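Local coordinates for protein beta-galactosidase (Geobacillus stearothermophilus, PDB 4OIF) that probably hydrolyses terminal non-reducing beta-D-galactose residues of beta-D-galactosides as a trimeric, zinc-containing family 42 glycoside hydrolase, at residues Leu70-Val73 / Phe74-Tyr78. Numbering follows the deposited sequence.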
ATOM      1  N   LEU A  70      19.276  39.299  14.499  1.00  6.63           N
ATOM      2  CA  LEU A  70      17.996  39.679  13.918  1.00 12.44           C
ATOM      3  C   LEU A  70      17.868  41.216  13.876  1.00 13.33           C
ATOM      4  O   LEU A  70      17.267  41.777  12.942  1.00  7.66           O
ATOM      5  CB  LEU A  70      16.834  39.024  14.685  1.00  6.68           C
ATOM      6  CG  LEU A  70      15.399  39.387  14.283  1.00  6.13           C
ATOM      7  CD1 LEU A  70      15.115  39.108  12.818  1.00  2.13           C
ATOM      8  CD2 LEU A  70      14.416  38.637  15.156  1.00  5.92           C
ATOM      9  N   ASP A  71      18.452  41.889  14.867  1.00  8.96           N
ATOM     10  CA  ASP A  71      18.522  43.350  14.869  1.00  8.04           C
ATOM     11  C   ASP A  71      19.202  43.812  13.601  1.00 16.59           C
ATOM     12  O   ASP A  71      18.719  44.719  12.883  1.00  9.71           O
ATOM     13  CB  ASP A  71      19.317  43.879  16.054  1.00  5.84           C
ATOM     14  CG  ASP A  71      18.680  43.571  17.389  1.00  7.13           C
ATOM     15  OD1 ASP A  71      17.492  43.184  17.459  1.00 12.33           O
ATOM     16  OD2 ASP A  71      19.392  43.740  18.387  1.00  9.87           O
ATOM     17  N   LYS A  72      20.342  43.173  13.339  1.00 10.76           N
ATOM     18  CA  LYS A  72      21.127  43.548  12.183  1.00  9.51           C
ATOM     19  C   LYS A  72      20.374  43.219  10.903  1.00 13.56           C
ATOM     20  O   LYS A  72      20.450  43.977   9.944  1.00 10.42           O
ATOM     21  CB  LYS A  72      22.502  42.883  12.195  1.00  6.05           C
ATOM     22  CG  LYS A  72      23.258  43.096  10.891  1.00 21.44           C
ATOM     23  CD  LYS A  72      24.743  43.353  11.093  1.00 23.61           C
ATOM     24  CE  LYS A  72      25.436  43.593   9.752  1.00 24.21           C
ATOM     25  NZ  LYS A  72      25.287  42.421   8.834  1.00 24.82           N
ATOM     26  N   VAL A  73      19.633  42.114  10.887  1.00 12.18           N
ATOM     27  CA  VAL A  73      18.802  41.807   9.720  1.00  6.69           C
ATOM     28  C   VAL A  73      17.750  42.906   9.458  1.00  8.65           C
ATOM     29  O   VAL A  73      17.599  43.353   8.316  1.00  9.90           O
ATOM     30  CB  VAL A  73      18.109  40.424   9.866  1.00  9.35           C
ATOM     31  CG1 VAL A  73      16.917  40.281   8.907  1.00  2.64           C
ATOM     32  CG2 VAL A  73      19.124  39.302   9.656  1.00  4.61           C
ATOM     33  N   PHE A  74      17.045  43.346  10.504  1.00  8.22           N
ATOM     34  CA  PHE A  74      16.005  44.378  10.364  1.00 10.71           C
ATOM     35  C   PHE A  74      16.594  45.658   9.828  1.00  8.41           C
ATOM     36  O   PHE A  74      16.060  46.272   8.878  1.00  6.54           O
ATOM     37  CB  PHE A  74      15.314  44.675  11.694  1.00  9.57           C
ATOM     38  CG  PHE A  74      14.042  43.899  11.912  1.00 16.18           C
ATOM     39  CD1 PHE A  74      14.078  42.600  12.404  1.00  9.31           C
ATOM     40  CD2 PHE A  74      12.810  44.478  11.648  1.00  8.43           C
ATOM     41  CE1 PHE A  74      12.914  41.886  12.614  1.00  8.06           C
ATOM     42  CE2 PHE A  74      11.641  43.768  11.856  1.00 11.91           C
ATOM     43  CZ  PHE A  74      11.696  42.465  12.345  1.00  5.85           C
ATOM     44  N   ASP A  75      17.716  46.052  10.432  1.00 11.46           N
ATOM     45  CA  ASP A  75      18.378  47.276  10.002  1.00 10.16           C
ATOM     46  C   ASP A  75      18.851  47.168   8.554  1.00  8.95           C
ATOM     47  O   ASP A  75      18.619  48.073   7.771  1.00  9.94           O
ATOM     48  CB  ASP A  75      19.540  47.627  10.929  1.00  3.57           C
ATOM     49  CG  ASP A  75      19.065  48.222  12.247  1.00 21.56           C
ATOM     50  OD1 ASP A  75      17.855  48.542  12.349  1.00  9.93           O
ATOM     51  OD2 ASP A  75      19.893  48.373  13.177  1.00 19.33           O
ATOM     52  N   ASP A  76      19.484  46.054   8.206  1.00  9.11           N
ATOM     53  CA  ASP A  76      20.052  45.845   6.873  1.00 12.58           C
ATOM     54  C   ASP A  76      18.992  45.825   5.782  1.00 14.45           C
ATOM     55  O   ASP A  76      19.183  46.385   4.702  1.00 11.35           O
ATOM     56  CB  ASP A  76      20.838  44.528   6.813  1.00  8.43           C
ATOM     57  CG  ASP A  76      22.180  44.627   7.478  1.00  9.14           C
ATOM     58  OD1 ASP A  76      22.594  45.755   7.788  1.00 11.66           O
ATOM     59  OD2 ASP A  76      22.837  43.587   7.671  1.00 11.03           O
ATOM     60  N   ILE A  77      17.887  45.143   6.047  1.00 12.53           N
ATOM     61  CA  ILE A  77      16.842  45.053   5.048  1.00  9.16           C
ATOM     62  C   ILE A  77      16.234  46.427   4.891  1.00 13.45           C
ATOM     63  O   ILE A  77      15.959  46.857   3.761  1.00 15.73           O
ATOM     64  CB  ILE A  77      15.795  44.007   5.432  1.00  8.44           C
ATOM     65  CG1 ILE A  77      16.365  42.614   5.170  1.00  8.94           C
ATOM     66  CG2 ILE A  77      14.480  44.214   4.670  1.00  7.96           C
ATOM     67  CD1 ILE A  77      15.535  41.527   5.760  1.00 21.18           C
ATOM     68  N   TYR A  78      16.058  47.128   6.014  1.00  7.59           N
ATOM     69  CA  TYR A  78      15.538  48.492   5.959  1.00 10.11           C
ATOM     70  C   TYR A  78      16.456  49.408   5.118  1.00 11.60           C
ATOM     71  O   TYR A  78      15.992  50.213   4.311  1.00 11.80           O
ATOM     72  CB  TYR A  78      15.364  49.046   7.382  1.00 10.22           C
ATOM     73  CG  TYR A  78      14.667  50.392   7.465  1.00 14.81           C
ATOM     74  CD1 TYR A  78      13.427  50.594   6.868  1.00 13.92           C
ATOM     75  CD2 TYR A  78      15.233  51.454   8.163  1.00 12.73           C
ATOM     76  CE1 TYR A  78      12.786  51.815   6.944  1.00  8.80           C
ATOM     77  CE2 TYR A  78      14.594  52.682   8.246  1.00 13.28           C
ATOM     78  CZ  TYR A  78      13.373  52.852   7.629  1.00 11.16           C
ATOM     79  OH  TYR A  78      12.719  54.056   7.697  1.00 19.19           O
TER
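Lys72 reaches one helical turn ahead to Asp76, and the two close an i to i+4 salt bridge in which NZ of Lys72 lies 3.0 Å from OD2 of Asp76, on the syn side of that carboxylate oxygen. With CG of Lys72 anti to its own backbone N (chi1 171°), that carbon already comes within 3.3 Å of OD2 of Asp76. Beyond it the lysine chain does not run straight out: bends at chi2 (141°) and chi4 (-59°) turn the ammonium toward OD2, which it meets close to the carboxylate plane. The other oxygen, OD1, is held by Arg79, so the carboxylate is shared between two cations. With an alanine here instead of Asp76, Lys72 and Arg79 would probably both lose this anionic partner and be freer to swing.

On the inward side, Leu70 and Phe74 run side by side, CD1 of Leu70 packing 3.6 Å from CE1 of Phe74. CD1 of Phe74 also lies 3.3 Å from the carbonyl O of Leu70, which sits at the ring edge in its plane. Val73 and Ile77 pair likewise: CG1 of Val73 is 3.7 Å from CD1 of Ile77. Beneath these runs the alpha-helical ladder, from Phe74 N to Leu70 O (2.9 Å) through Ile77 N to Val73 O (2.9 Å).

This is helix 68-79 on the outer shell of the TIM barrel, leading into strand 83-87. Phe74 packs on Val84 and Leu86 of that strand and stacks on Tyr144, while Ile77 also meets Phe48 of strand 47-50. Asp71, bound to Arg143 and Tyr144, ties the helix to its neighbour 127-144.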